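Local structure of probable signal peptide protein (Ralstonia solanacearum, 2QGU) at residues V154-P158 with N159-V163; D73-R76 with T77-A81; L63-Q66 with K67-R71. The protein binds a phospholipid, here dipalmitoyl phosphatidylethanolamine, and probably carries phospholipids across the periplasm as an MlaC-type protein. The protein carries 13 engineered substitutions. All blocks are in the same frame, centred on the assembly; numbering follows the deposited sequence.

In the fold
Interactions 1, 2 and 3 all border the acyl-chain part of the lipid pocket, and each supplies residues to it: V163 from interaction 1, F74 from interaction 2, and V64, I68 and V69 from interaction 3. The chain leaves helix 57-67 through interaction 3 and enters helix 74-82 in interaction 2, with centres about 15 Å apart. Strand 160-168 ties the two together: V163 N probably bonds to R71 O (2.9 Å) and V163 O to D73 N (2.8 Å). A salt bridge from E155 OE1 to R76 NH1 (2.8 Å) adds a second link between interactions 1 and 2, whose centres lie about 13 Å apart.

Interaction 1 (V154-P158 with N159-V163); sequences VEKSP and NGWKV. Engineered in segment 154-158: V154 (natural residue Met), P158 (natural residue Ala).
K156 lies over one face of the W161 indole, its CB 3.5 Å from the centroid of the six-membered ring and only 2° off the normal, a CH-pi contact. With CG anti to the backbone N (chi1 -163°) and the chain extended beyond, CG and CD run on above CE2 and NE1. The amine and the indole N-H then share one water: K156 NZ and W161 NE1 each donate to it, and the water sits in the ring plane at the edge. Two residues earlier on the strand the backbone of V154 borders the ring edge, and CG1 of V154, an engineered valine, touches W161 CE3 at 3.6 Å.

The frame is a tight antiparallel hairpin. E155 and K162 form a hydrogen-bonded pair, E155 N to K162 O at 2.9 Å and the reverse bond as long, while K156 and W161 are a non-hydrogen-bonded pair on one sheet face. S157 and G160 close the ladder round a type I turn, joined by S157 N to G160 O (2.8 Å) and G160 N to S157 O (3.0 Å). On the other face S157 OG stands 2.6 Å from G160 O and 2.7 Å from N159 OD1, two acceptors for one hydroxyl proton. G160 has positive phi (109°), a conformation in which a side chain would collide with the carbonyl oxygen of N159.

Helix 31-47 packs on W161 through A31 and T34, and E155 reaches across to R76. The lysine thus spends its aliphatic length on the indole while its charged end stays hydrated, so apolar and polar needs are met along one side chain.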
loop_
_atom_site.group_PDB
_atom_site.type_symbol
_atom_site.label_atom_id
_atom_site.label_comp_id
_atom_site.label_asym_id
_atom_site.label_seq_id
_atom_site.Cartn_x
_atom_site.Cartn_y
_atom_site.Cartn_z
ATOM N N VAL A 154 0.322 1.060 -11.442
ATOM C CA VAL A 154 0.103 -0.338 -11.786
ATOM C C VAL A 154 1.088 -0.747 -12.864
ATOM O O VAL A 154 1.276 -0.030 -13.844
ATOM C CB VAL A 154 -1.358 -0.599 -12.273
ATOM C CG1 VAL A 154 -1.759 -2.029 -11.990
ATOM C CG2 VAL A 154 -2.356 0.364 -11.602
ATOM N N GLU A 155 1.736 -1.890 -12.663
ATOM C CA GLU A 155 2.714 -2.395 -13.619
ATOM C C GLU A 155 2.309 -3.777 -14.113
ATOM O O GLU A 155 1.909 -4.629 -13.316
ATOM C CB GLU A 155 4.110 -2.449 -12.992
ATOM C CG GLU A 155 5.178 -2.942 -13.971
ATOM C CD GLU A 155 6.537 -3.206 -13.346
ATOM O OE1 GLU A 155 6.687 -3.116 -12.108
ATOM O OE2 GLU A 155 7.467 -3.522 -14.125
ATOM N N LYS A 156 2.430 -3.994 -15.422
ATOM C CA LYS A 156 2.093 -5.280 -16.012
ATOM C C LYS A 156 3.305 -6.192 -15.957
ATOM O O LYS A 156 4.285 -5.974 -16.676
ATOM C CB LYS A 156 1.605 -5.126 -17.454
ATOM C CG LYS A 156 0.865 -6.355 -17.958
ATOM C CD LYS A 156 0.292 -6.127 -19.337
ATOM C CE LYS A 156 -0.600 -7.283 -19.742
ATOM N NZ LYS A 156 -1.298 -6.987 -21.025
ATOM N N SER A 157 3.217 -7.190 -15.078
ATOM C CA SER A 157 4.250 -8.205 -14.892
ATOM C C SER A 157 3.925 -9.409 -15.775
ATOM O O SER A 157 2.812 -9.499 -16.293
ATOM C CB SER A 157 4.312 -8.631 -13.414
ATOM O OG SER A 157 3.152 -9.356 -13.011
ATOM N N PRO A 158 4.895 -10.332 -15.959
ATOM C CA PRO A 158 4.577 -11.607 -16.609
ATOM C C PRO A 158 3.372 -12.316 -15.984
ATOM O O PRO A 158 2.618 -12.983 -16.694
ATOM C CB PRO A 158 5.852 -12.423 -16.404
ATOM C CG PRO A 158 6.935 -11.397 -16.385
ATOM C CD PRO A 158 6.334 -10.231 -15.640
ATOM N N ASN A 159 3.185 -12.146 -14.675
ATOM C CA ASN A 159 2.049 -12.748 -13.970
ATOM C C ASN A 159 0.889 -11.785 -13.676
ATOM O O ASN A 159 0.160 -11.955 -12.700
ATOM C CB ASN A 159 2.506 -13.483 -12.698
ATOM C CG ASN A 159 3.756 -12.876 -12.077
ATOM O OD1 ASN A 159 3.804 -11.682 -11.774
ATOM N ND2 ASN A 159 4.777 -13.708 -11.875
ATOM N N GLY A 160 0.716 -10.784 -14.538
ATOM C CA GLY A 160 -0.457 -9.915 -14.479
ATOM C C GLY A 160 -0.177 -8.503 -13.997
ATOM O O GLY A 160 0.959 -8.161 -13.666
ATOM N N TRP A 161 -1.224 -7.682 -13.991
ATOM C CA TRP A 161 -1.146 -6.320 -13.470
ATOM C C TRP A 161 -1.047 -6.320 -11.947
ATOM O O TRP A 161 -1.828 -6.994 -11.264
ATOM C CB TRP A 161 -2.376 -5.518 -13.891
ATOM C CG TRP A 161 -2.368 -5.107 -15.312
ATOM C CD1 TRP A 161 -3.042 -5.703 -16.345
ATOM C CD2 TRP A 161 -1.673 -3.991 -15.871
ATOM N NE1 TRP A 161 -2.796 -5.026 -17.515
ATOM C CE2 TRP A 161 -1.960 -3.971 -17.255
ATOM C CE3 TRP A 161 -0.826 -3.008 -15.339
ATOM C CZ2 TRP A 161 -1.439 -3.002 -18.112
ATOM C CZ3 TRP A 161 -0.311 -2.046 -16.185
ATOM C CH2 TRP A 161 -0.618 -2.047 -17.562
ATOM N N LYS A 162 -0.082 -5.562 -11.429
ATOM C CA LYS A 162 0.115 -5.420 -9.984
ATOM C C LYS A 162 0.210 -3.954 -9.577
ATOM O O LYS A 162 0.937 -3.178 -10.195
ATOM C CB LYS A 162 1.395 -6.135 -9.531
ATOM C CG LYS A 162 1.487 -7.630 -9.871
ATOM C CD LYS A 162 0.453 -8.442 -9.115
ATOM C CE LYS A 162 0.517 -9.924 -9.472
ATOM N NZ LYS A 162 1.578 -10.623 -8.706
ATOM N N VAL A 163 -0.508 -3.596 -8.516
ATOM C CA VAL A 163 -0.396 -2.267 -7.915
ATOM C C VAL A 163 0.894 -2.167 -7.099
ATOM O O VAL A 163 1.157 -3.021 -6.246
ATOM C CB VAL A 163 -1.598 -1.973 -6.990
ATOM C CG1 VAL A 163 -1.443 -0.615 -6.296
ATOM C CG2 VAL A 163 -2.912 -2.033 -7.776
HETATM O O HOH W 1 -3.575 -5.410 -20.321
#

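Interaction 2 (D73-R76 with T77-A81); sequences DFKR and TTQIA
F74 meets two threonines of the next turn, and its ring lies obliquely to both. From CB, CG stands anti to the backbone N (chi1 -163°), which carries the ring forward, beside the turn that follows. CD1 comes 3.7 Å from T77 OG1, and CE1 approaches T77 CB and CG2. On the other branch CD2 and CE2 both lie by T78 OG1, CE2 at 3.5 Å.

The same threonine grips the phenylalanine backbone twice: F74 O accepts from T78 N at 2.9 Å and from T78 OG1 at 3.0 Å, the two donors arriving from opposite faces of the carbonyl plane. The second bond gives the hydroxyl proton of the buried T78 an acceptor. D73 is the N-cap, its OD1 taking R76 N (3.2 Å) from above the carboxylate plane. One turn on, I80 CD1 rests 3.9 Å from R76 NE, beside the extended arginine.

F74 faces inward, touching the bound lipid and meeting F101, K102 and L105 of helix 91-114. On the sheet side T77 OG1 bonds to Y164 O, while R76 pairs with E155 and D134 and makes a cation-pi contact with Y164. Helix 74-82 is thereby wedged between the sheet and helix 91-114, and helix 173-188 packs on I80 and A81.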
loop_
_atom_site.group_PDB
_atom_site.type_symbol
_atom_site.label_atom_id
_atom_site.label_comp_id
_atom_site.label_asym_id
_atom_site.label_seq_id
_atom_site.Cartn_x
_atom_site.Cartn_y
_atom_site.Cartn_z
ATOM N N ASP A 73 2.518 -5.481 -5.853
ATOM C CA ASP A 73 3.941 -5.804 -5.864
ATOM C C ASP A 73 4.621 -4.944 -4.809
ATOM O O ASP A 73 5.261 -3.925 -5.115
ATOM C CB ASP A 73 4.549 -5.577 -7.254
ATOM C CG ASP A 73 6.015 -5.990 -7.340
ATOM O OD1 ASP A 73 6.596 -6.440 -6.322
ATOM O OD2 ASP A 73 6.588 -5.859 -8.438
ATOM N N PHE A 74 4.467 -5.363 -3.557
ATOM C CA PHE A 74 4.996 -4.587 -2.444
ATOM C C PHE A 74 6.524 -4.639 -2.350
ATOM O O PHE A 74 7.137 -3.754 -1.752
ATOM C CB PHE A 74 4.332 -4.961 -1.113
ATOM C CG PHE A 74 4.540 -3.929 -0.044
ATOM C CD1 PHE A 74 3.893 -2.700 -0.108
ATOM C CD2 PHE A 74 5.406 -4.170 1.010
ATOM C CE1 PHE A 74 4.090 -1.730 0.864
ATOM C CE2 PHE A 74 5.608 -3.204 1.994
ATOM C CZ PHE A 74 4.951 -1.979 1.919
ATOM N N LYS A 75 7.139 -5.656 -2.953
ATOM C CA LYS A 75 8.591 -5.681 -3.049
ATOM C C LYS A 75 9.062 -4.471 -3.857
ATOM O O LYS A 75 10.025 -3.800 -3.468
ATOM C CB LYS A 75 9.078 -6.983 -3.674
ATOM C CG LYS A 75 10.585 -7.136 -3.647
ATOM C CD LYS A 75 10.990 -8.476 -4.217
ATOM C CE LYS A 75 12.471 -8.727 -4.037
ATOM N NZ LYS A 75 12.873 -9.998 -4.708
ATOM N N ARG A 76 8.378 -4.174 -4.965
ATOM C CA ARG A 76 8.716 -2.972 -5.731
ATOM C C ARG A 76 8.516 -1.694 -4.914
ATOM O O ARG A 76 9.363 -0.808 -4.942
ATOM C CB ARG A 76 7.973 -2.880 -7.070
ATOM C CG ARG A 76 8.401 -1.633 -7.842
ATOM C CD ARG A 76 8.039 -1.610 -9.310
ATOM N NE ARG A 76 8.547 -0.365 -9.894
ATOM C CZ ARG A 76 8.118 0.177 -11.029
ATOM N NH1 ARG A 76 7.174 -0.414 -11.746
ATOM N NH2 ARG A 76 8.643 1.319 -11.450
ATOM N N THR A 77 7.402 -1.601 -4.186
ATOM C CA THR A 77 7.169 -0.446 -3.321
ATOM C C THR A 77 8.339 -0.251 -2.361
ATOM O O THR A 77 8.799 0.869 -2.146
ATOM C CB THR A 77 5.884 -0.608 -2.503
ATOM O OG1 THR A 77 4.853 -1.152 -3.335
ATOM C CG2 THR A 77 5.434 0.738 -1.933
ATOM N N THR A 78 8.815 -1.357 -1.793
ATOM C CA THR A 78 9.914 -1.315 -0.836
ATOM C C THR A 78 11.224 -0.934 -1.518
ATOM O O THR A 78 11.997 -0.145 -0.979
ATOM C CB THR A 78 10.058 -2.655 -0.099
ATOM O OG1 THR A 78 8.826 -2.964 0.563
ATOM C CG2 THR A 78 11.168 -2.583 0.951
ATOM N N GLN A 79 11.458 -1.492 -2.704
ATOM C CA GLN A 79 12.626 -1.131 -3.505
ATOM C C GLN A 79 12.659 0.366 -3.798
ATOM O O GLN A 79 13.695 1.014 -3.655
ATOM C CB GLN A 79 12.650 -1.919 -4.809
ATOM C CG GLN A 79 13.000 -3.372 -4.624
ATOM C CD GLN A 79 13.044 -4.138 -5.927
ATOM O OE1 GLN A 79 12.167 -3.994 -6.780
ATOM N NE2 GLN A 79 14.067 -4.971 -6.085
ATOM N N ILE A 80 11.518 0.924 -4.203
ATOM C CA ILE A 80 11.457 2.351 -4.492
ATOM C C ILE A 80 11.758 3.158 -3.228
ATOM O O ILE A 80 12.554 4.101 -3.263
ATOM C CB ILE A 80 10.094 2.760 -5.080
ATOM C CG1 ILE A 80 9.903 2.116 -6.460
ATOM C CG2 ILE A 80 9.993 4.293 -5.187
ATOM C CD1 ILE A 80 8.453 2.122 -6.945
ATOM N N ALA A 81 11.148 2.765 -2.110
ATOM C CA ALA A 81 11.344 3.466 -0.841
ATOM C C ALA A 81 12.794 3.427 -0.354
ATOM O O ALA A 81 13.252 4.356 0.307
ATOM C CB ALA A 81 10.394 2.912 0.233
#

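Interaction 3 (L63-Q66 with K67-R71); sequences LVDQ and KIVPR. With PEF (di-palmitoyl-3-sn-phosphatidylethanolamine), chain B.
V64, in the last turn of helix 57-67, and I68 just beyond it slant across each other, V64 CG2 4.1 Å from I68 CD1, and both present methyls to the bound phospholipid. I68 CD1 lies 3.8 Å from PEF C39 on one acyl chain; V64 CG1 touches C23 of the other at 4.0 Å. V69 joins this surface: its CG2 lies 3.9 Å from PEF C25, the terminal carbon of that second chain. CG1 of V69 is anti to the backbone N (chi1 166°), which leaves CG2, anti to the carbonyl carbon, to meet the lipid; V69 runs side by side with D65, pointing the same way.

On another flank L63 and K67 meet at roughly a right angle, L63 CD1 against K67 CG. K67 bends at chi2 (-56°) and crosses Q66 obliquely, CD near its carbonyl and CE near CB and OE1; one water, accepting from K67 NZ and donating to Q66 OE1, joins their polar tips.

V64 O is a shared acceptor. It takes I68 N from above its carbonyl plane and V69 N, at 2.9 Å, nearly head-on. P70, which has no N-H to offer, instead sets CD 3.3 Å from D65 O.

D65 forms a salt bridge with K102 of helix 91-114, where V64 also packs on I106. Helix 31-47 covers the other flank, with T45 against L63 and K67 and V42 against I68, and the chain then runs on beside strand 160-168.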
loop_
_atom_site.group_PDB
_atom_site.type_symbol
_atom_site.label_atom_id
_atom_site.label_comp_id
_atom_site.label_asym_id
_atom_site.label_seq_id
_atom_site.Cartn_x
_atom_site.Cartn_y
_atom_site.Cartn_z
ATOM N N LEU A 63 -7.064 -9.579 5.811
ATOM C CA LEU A 63 -7.710 -8.880 4.690
ATOM C C LEU A 63 -6.691 -8.406 3.665
ATOM O O LEU A 63 -6.863 -8.612 2.459
ATOM C CB LEU A 63 -8.530 -7.683 5.197
ATOM C CG LEU A 63 -9.071 -6.659 4.185
ATOM C CD1 LEU A 63 -10.316 -7.172 3.488
ATOM C CD2 LEU A 63 -9.377 -5.341 4.869
ATOM N N VAL A 64 -5.627 -7.775 4.147
ATOM C CA VAL A 64 -4.582 -7.267 3.266
ATOM C C VAL A 64 -3.878 -8.417 2.546
ATOM O O VAL A 64 -3.684 -8.370 1.333
ATOM C CB VAL A 64 -3.585 -6.359 4.025
ATOM C CG1 VAL A 64 -2.397 -5.999 3.136
ATOM C CG2 VAL A 64 -4.289 -5.090 4.506
ATOM N N ASP A 65 -3.521 -9.463 3.289
ATOM C CA ASP A 65 -2.851 -10.618 2.700
ATOM C C ASP A 65 -3.688 -11.324 1.644
ATOM O O ASP A 65 -3.164 -11.760 0.620
ATOM C CB ASP A 65 -2.445 -11.608 3.786
ATOM C CG ASP A 65 -1.200 -11.180 4.515
ATOM O OD1 ASP A 65 -0.474 -10.316 3.980
ATOM O OD2 ASP A 65 -0.945 -11.713 5.613
ATOM N N GLN A 66 -4.989 -11.432 1.886
ATOM C CA GLN A 66 -5.852 -12.197 0.990
ATOM C C GLN A 66 -6.410 -11.377 -0.168
ATOM O O GLN A 66 -6.593 -11.897 -1.271
ATOM C CB GLN A 66 -7.007 -12.821 1.769
ATOM C CG GLN A 66 -6.590 -13.858 2.799
ATOM C CD GLN A 66 -7.664 -14.089 3.843
ATOM O OE1 GLN A 66 -8.838 -13.768 3.632
ATOM N NE2 GLN A 66 -7.265 -14.641 4.986
ATOM N N LYS A 67 -6.697 -10.102 0.084
ATOM C CA LYS A 67 -7.441 -9.291 -0.880
ATOM C C LYS A 67 -6.601 -8.223 -1.577
ATOM O O LYS A 67 -7.011 -7.710 -2.619
ATOM C CB LYS A 67 -8.667 -8.639 -0.226
ATOM C CG LYS A 67 -9.562 -9.575 0.608
ATOM C CD LYS A 67 -10.066 -10.774 -0.176
ATOM C CE LYS A 67 -10.862 -11.706 0.733
ATOM N NZ LYS A 67 -11.365 -12.908 0.004
ATOM N N ILE A 68 -5.438 -7.891 -1.018
ATOM C CA ILE A 68 -4.580 -6.857 -1.622
ATOM C C ILE A 68 -3.270 -7.418 -2.171
ATOM O O ILE A 68 -2.938 -7.195 -3.341
ATOM C CB ILE A 68 -4.332 -5.674 -0.657
ATOM C CG1 ILE A 68 -5.658 -4.975 -0.349
ATOM C CG2 ILE A 68 -3.336 -4.664 -1.257
ATOM C CD1 ILE A 68 -5.572 -3.940 0.763
ATOM N N VAL A 69 -2.547 -8.156 -1.334
ATOM C CA VAL A 69 -1.235 -8.717 -1.690
ATOM C C VAL A 69 -1.193 -9.455 -3.048
ATOM O O VAL A 69 -0.273 -9.209 -3.842
ATOM C CB VAL A 69 -0.648 -9.575 -0.523
ATOM C CG1 VAL A 69 0.524 -10.439 -0.984
ATOM C CG2 VAL A 69 -0.216 -8.675 0.611
ATOM N N PRO A 70 -2.175 -10.344 -3.329
ATOM C CA PRO A 70 -2.143 -11.032 -4.631
ATOM C C PRO A 70 -2.259 -10.102 -5.850
ATOM O O PRO A 70 -1.960 -10.522 -6.973
ATOM C CB PRO A 70 -3.359 -11.968 -4.566
ATOM C CG PRO A 70 -3.642 -12.132 -3.106
ATOM C CD PRO A 70 -3.320 -10.799 -2.517
ATOM N N ARG A 71 -2.692 -8.860 -5.628
ATOM C CA ARG A 71 -2.848 -7.889 -6.709
ATOM C C ARG A 71 -1.833 -6.756 -6.616
ATOM O O ARG A 71 -1.969 -5.743 -7.297
ATOM C CB ARG A 71 -4.267 -7.308 -6.711
ATOM C CG ARG A 71 -5.371 -8.348 -6.815
ATOM C CD ARG A 71 -5.279 -9.146 -8.102
ATOM N NE ARG A 71 -6.254 -10.232 -8.123
ATOM C CZ ARG A 71 -6.263 -11.209 -9.024
ATOM N NH1 ARG A 71 -5.345 -11.242 -9.984
ATOM N NH2 ARG A 71 -7.190 -12.156 -8.964
HETATM C C2 PEF B . -10.394 7.968 5.526
HETATM C C1 PEF B . -10.878 9.188 6.310
HETATM N N PEF B . -11.505 11.202 11.861
HETATM C C3 PEF B . -11.582 7.278 4.888
HETATM C C4 PEF B . -10.426 10.510 9.774
HETATM C C5 PEF B . -10.392 11.488 10.946
HETATM C C10 PEF B . -8.168 8.083 4.829
HETATM C C11 PEF B . -7.120 8.186 3.729
HETATM C C12 PEF B . -7.341 7.084 2.693
HETATM C C13 PEF B . -6.954 5.740 3.302
HETATM C C14 PEF B . -6.879 4.651 2.248
HETATM C C15 PEF B . -6.417 3.347 2.892
HETATM C C16 PEF B . -6.023 2.329 1.825
HETATM C C17 PEF B . -5.289 1.144 2.442
HETATM C C18 PEF B . -3.785 1.416 2.523
HETATM C C19 PEF B . -2.989 0.177 2.121
HETATM C C20 PEF B . -2.778 -0.747 3.324
HETATM C C21 PEF B . -2.046 -2.020 2.909
HETATM C C22 PEF B . -0.553 -1.752 2.722
HETATM C C23 PEF B . 0.223 -3.057 2.548
HETATM C C24 PEF B . 0.439 -3.380 1.071
HETATM C C25 PEF B . 0.693 -4.872 0.869
HETATM C C30 PEF B . -12.129 5.617 3.357
HETATM C C31 PEF B . -12.001 4.491 2.529
HETATM C C32 PEF B . -10.866 3.711 2.699
HETATM C C33 PEF B . -11.004 2.377 1.939
HETATM C C34 PEF B . -10.202 2.351 0.628
HETATM C C35 PEF B . -9.726 0.932 0.258
HETATM C C36 PEF B . -8.703 0.970 -0.695
HETATM C C37 PEF B . -8.120 -0.280 -0.926
HETATM C C38 PEF B . -7.107 -0.182 -1.886
HETATM C C39 PEF B . -6.325 -1.491 -2.069
HETATM C C40 PEF B . -5.053 -1.290 -2.916
HETATM C C41 PEF B . -3.849 -0.879 -2.047
HETATM C C42 PEF B . -2.516 -1.185 -2.740
HETATM C C43 PEF B . -1.363 -0.386 -2.115
HETATM C C44 PEF B . -0.012 -0.774 -2.727
HETATM C C45 PEF B . 1.135 0.026 -2.106
HETATM O O4 PEF B . -7.833 7.732 5.964
HETATM O O5 PEF B . -13.136 6.300 3.193
HETATM O O2 PEF B . -9.462 8.381 4.511
HETATM O O3 PEF B . -11.217 5.997 4.311
HETATM O O1P PEF B . -13.501 10.356 7.463
HETATM O O2P PEF B . -12.934 8.963 9.531
HETATM O O3P PEF B . -11.532 8.750 7.504
HETATM O O4P PEF B . -11.489 10.872 8.875
HETATM P P PEF B . -12.492 9.723 8.347
HETATM O O HOH W 2 -9.724 -15.068 1.455
#